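Local coordinates for protein putative hydrolase (Campylobacter jejuni, PDB 3D6L) that probably hydrolyses long-chain fatty acyl-CoA thioesters as a hexameric hotdog-fold thioesterase of the acyl coenzyme A hydrolase family, at residues A[80-92]-A[102-114]. Residues are numbered along the deposited sequence; the frame is centred on the assembly and turned at random.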
# COMPACT_ATOMS: atom_id res chain seq x y z
N ASN A 80 28.14 -21.53 11.42
CA ASN A 80 28.78 -21.86 10.15
C ASN A 80 28.07 -21.14 8.99
O ASN A 80 28.73 -20.57 8.11
CB ASN A 80 28.84 -23.39 9.99
CG ASN A 80 28.81 -23.85 8.54
OD1 ASN A 80 29.81 -23.74 7.82
ND2 ASN A 80 27.67 -24.38 8.11
N THR A 81 26.73 -21.14 9.02
CA THR A 81 25.91 -20.40 8.04
C THR A 81 24.87 -19.46 8.68
O THR A 81 24.30 -18.60 7.99
CB THR A 81 25.15 -21.34 7.07
OG1 THR A 81 24.36 -22.26 7.83
CG2 THR A 81 26.11 -22.11 6.18
N SER A 82 24.62 -19.60 9.99
CA SER A 82 23.54 -18.86 10.63
C SER A 82 24.04 -17.60 11.33
O SER A 82 25.19 -17.54 11.74
CB SER A 82 22.78 -19.75 11.61
OG SER A 82 23.54 -19.95 12.80
N ILE A 83 23.16 -16.60 11.45
CA ILE A 83 23.49 -15.31 12.06
C ILE A 83 22.36 -14.80 12.97
O ILE A 83 21.25 -14.53 12.50
CB ILE A 83 23.79 -14.22 10.99
CG1 ILE A 83 24.78 -14.73 9.93
CG2 ILE A 83 24.30 -12.93 11.65
CD1 ILE A 83 24.76 -13.96 8.62
N SER A 84 22.66 -14.64 14.26
CA SER A 84 21.68 -14.13 15.22
C SER A 84 21.84 -12.65 15.50
O SER A 84 22.95 -12.14 15.68
CB SER A 84 21.75 -14.90 16.53
OG SER A 84 21.50 -16.27 16.28
N VAL A 85 20.71 -11.95 15.53
CA VAL A 85 20.71 -10.51 15.65
C VAL A 85 19.70 -10.07 16.69
O VAL A 85 18.53 -10.46 16.63
CB VAL A 85 20.41 -9.82 14.29
CG1 VAL A 85 20.44 -8.31 14.42
CG2 VAL A 85 21.40 -10.27 13.21
N GLU A 86 20.16 -9.29 17.66
CA GLU A 86 19.24 -8.62 18.56
C GLU A 86 18.83 -7.30 17.93
O GLU A 86 19.69 -6.49 17.54
CB GLU A 86 19.86 -8.40 19.95
CG GLU A 86 18.88 -7.78 20.97
CD GLU A 86 17.78 -8.74 21.43
OE1 GLU A 86 18.08 -9.92 21.71
OE2 GLU A 86 16.62 -8.30 21.54
N VAL A 87 17.53 -7.08 17.81
CA VAL A 87 17.01 -5.85 17.25
C VAL A 87 16.25 -5.10 18.33
O VAL A 87 15.38 -5.66 18.99
CB VAL A 87 16.10 -6.10 16.02
CG1 VAL A 87 15.56 -4.78 15.47
CG2 VAL A 87 16.88 -6.86 14.93
N GLU A 88 16.59 -3.83 18.50
CA GLU A 88 15.92 -2.97 19.46
C GLU A 88 15.29 -1.82 18.71
O GLU A 88 15.95 -1.16 17.91
CB GLU A 88 16.91 -2.44 20.49
CG GLU A 88 17.50 -3.50 21.40
CD GLU A 88 16.52 -4.04 22.42
OE1 GLU A 88 15.51 -3.35 22.71
OE2 GLU A 88 16.75 -5.15 22.94
N VAL A 89 14.02 -1.58 18.98
CA VAL A 89 13.30 -0.51 18.33
C VAL A 89 13.01 0.61 19.33
O VAL A 89 12.53 0.34 20.44
CB VAL A 89 12.00 -1.03 17.67
CG1 VAL A 89 11.38 0.03 16.79
CG2 VAL A 89 12.27 -2.29 16.86
N THR A 90 13.32 1.85 18.94
CA THR A 90 13.01 3.03 19.74
C THR A 90 12.05 3.96 18.98
O THR A 90 12.18 4.13 17.77
CB THR A 90 14.28 3.83 20.11
OG1 THR A 90 14.80 4.47 18.94
CG2 THR A 90 15.36 2.93 20.70
N ALA A 91 11.08 4.54 19.68
CA ALA A 91 10.20 5.54 19.09
C ALA A 91 10.55 6.94 19.60
O ALA A 91 10.66 7.16 20.81
CB ALA A 91 8.75 5.23 19.36
N GLN A 92 10.76 7.86 18.67
CA GLN A 92 11.00 9.26 19.01
C GLN A 92 9.71 10.04 18.81
O GLN A 92 9.10 10.00 17.74
CB GLN A 92 12.13 9.82 18.15
CG GLN A 92 12.78 11.05 18.70
CD GLN A 92 13.83 11.59 17.76
OE1 GLN A 92 14.76 10.87 17.35
NE2 GLN A 92 13.69 12.87 17.39
N CYS A 102 12.18 9.61 23.90
CA CYS A 102 12.64 8.47 23.17
C CYS A 102 12.34 7.20 23.97
O CYS A 102 12.87 6.99 25.06
CB CYS A 102 14.12 8.61 22.87
SG CYS A 102 14.80 7.12 22.18
N ILE A 103 11.47 6.35 23.41
CA ILE A 103 10.95 5.19 24.12
C ILE A 103 11.39 3.89 23.47
O ILE A 103 11.18 3.69 22.28
CB ILE A 103 9.40 5.25 24.18
CG1 ILE A 103 8.95 6.63 24.69
CG2 ILE A 103 8.84 4.10 25.01
CD1 ILE A 103 7.49 6.74 25.12
N ASN A 104 12.03 3.02 24.26
CA ASN A 104 12.34 1.67 23.81
C ASN A 104 11.02 0.91 23.70
O ASN A 104 10.33 0.66 24.69
CB ASN A 104 13.31 0.96 24.76
CG ASN A 104 13.77 -0.41 24.23
OD1 ASN A 104 13.72 -0.70 23.03
ND2 ASN A 104 14.21 -1.26 25.15
N VAL A 105 10.68 0.56 22.47
CA VAL A 105 9.31 0.28 22.13
C VAL A 105 9.07 -1.20 21.80
O VAL A 105 8.01 -1.74 22.13
CB VAL A 105 8.83 1.27 21.04
CG1 VAL A 105 9.06 0.74 19.64
CG2 VAL A 105 7.40 1.67 21.28
N THR A 106 10.06 -1.84 21.18
CA THR A 106 10.00 -3.28 20.91
C THR A 106 11.39 -3.92 20.78
O THR A 106 12.39 -3.24 20.58
CB THR A 106 8.97 -3.69 19.75
OG1 THR A 106 9.55 -4.66 18.87
CG2 THR A 106 8.52 -2.52 18.94
N SER A 107 11.43 -5.25 20.89
CA SER A 107 12.66 -6.00 21.00
C SER A 107 12.52 -7.34 20.29
O SER A 107 11.44 -7.93 20.29
CB SER A 107 12.93 -6.25 22.47
OG SER A 107 14.15 -6.89 22.66
N ALA A 108 13.59 -7.85 19.69
CA ALA A 108 13.53 -9.15 19.03
C ALA A 108 14.90 -9.79 18.80
O ALA A 108 15.90 -9.10 18.66
CB ALA A 108 12.75 -9.07 17.70
N LEU A 109 14.90 -11.12 18.74
CA LEU A 109 16.08 -11.90 18.40
C LEU A 109 15.77 -12.64 17.10
O LEU A 109 14.96 -13.57 17.09
CB LEU A 109 16.37 -12.92 19.50
CG LEU A 109 17.80 -13.24 19.96
CD1 LEU A 109 17.80 -14.60 20.67
CD2 LEU A 109 18.84 -13.19 18.84
N VAL A 110 16.42 -12.23 16.01
CA VAL A 110 16.13 -12.80 14.69
C VAL A 110 17.32 -13.61 14.20
O VAL A 110 18.47 -13.22 14.42
CB VAL A 110 15.81 -11.67 13.63
CG1 VAL A 110 15.06 -12.25 12.45
CG2 VAL A 110 15.01 -10.53 14.26
N THR A 111 17.06 -14.73 13.52
CA THR A 111 18.14 -15.54 12.96
C THR A 111 18.02 -15.65 11.44
O THR A 111 16.94 -15.85 10.89
CB THR A 111 18.23 -16.94 13.62
OG1 THR A 111 18.20 -16.80 15.05
CG2 THR A 111 19.53 -17.65 13.23
N TYR A 112 19.17 -15.50 10.78
CA TYR A 112 19.27 -15.51 9.33
C TYR A 112 20.24 -16.59 8.91
O TYR A 112 21.11 -16.98 9.69
CB TYR A 112 19.75 -14.14 8.82
CG TYR A 112 18.87 -12.99 9.26
CD1 TYR A 112 19.10 -12.33 10.47
CD2 TYR A 112 17.79 -12.58 8.48
CE1 TYR A 112 18.27 -11.29 10.89
CE2 TYR A 112 16.96 -11.54 8.89
CZ TYR A 112 17.20 -10.90 10.09
OH TYR A 112 16.36 -9.88 10.48
N VAL A 113 20.08 -17.09 7.69
CA VAL A 113 21.07 -17.98 7.11
C VAL A 113 21.77 -17.23 5.98
O VAL A 113 21.13 -16.51 5.21
CB VAL A 113 20.45 -19.33 6.63
CG1 VAL A 113 19.46 -19.11 5.50
CG2 VAL A 113 21.54 -20.30 6.20
N SER A 114 23.09 -17.37 5.90
CA SER A 114 23.84 -16.73 4.83
C SER A 114 23.75 -17.61 3.58
O SER A 114 24.08 -18.79 3.61
CB SER A 114 25.29 -16.52 5.27
OG SER A 114 26.19 -17.24 4.47
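The ring of Tyr-112 meets Val-85 obliquely, neither face-on nor edge-on: CG2 of Val-85 comes within 4.0 Å of Tyr-112 CE1. At the ring's edge, near its plane, lies the carbonyl O of Ile-83, 3.7 Å from Tyr-112 CD1. With CG anti to its carbonyl carbon (chi1 -57°), the tyrosine carries its hydroxyl to the backbone O of Asp-34 in helix 26-42, which ties the far end of the ring. On the other face of the sheet the side chain of Glu-86 crosses that of Leu-109 at about a right angle, with OE1 of its flat carboxylate 3.8 Å from Leu-109 CG. A bend at chi2 (71°) folds that carboxylate back across the neighbouring strand, bringing OE2 to 3.1 Å from Ser-107 OG. Glu-88 brings its own carboxylate to the same serine, its OE2 also 3.1 Å from Ser-107 OG; the other oxygen of Glu-88, OE1, has long, weak ion pairs with Lys-60 and Arg-2, which may offset part of its charge.

Strands 82-94 and 100-115 form a long antiparallel hairpin central to the hotdog sheet, flanked by strands 68-78 and 48-58. Val-85, Val-87, Val-89, Thr-106, Ala-108, Val-110 and Tyr-112 line one face; on it Ile-33 of helix 26-42, the sausage of the fold, touches Val-89, Thr-106 and Ala-108. The regular backbone pairing breaks at a classic beta bulge, where Val-105 and Thr-106 both oppose Val-89. Val-105 N gives a nearly straight bond (176°) to Val-89 O at 2.8 Å, while Thr-106 N reaches the same oxygen only weakly, at 3.4 Å. The extra residue also brings Val-105 CG1 to 3.7 Å from Val-89 CG1, and beyond it Ala-91 and Ile-103 resume paired backbone bonds.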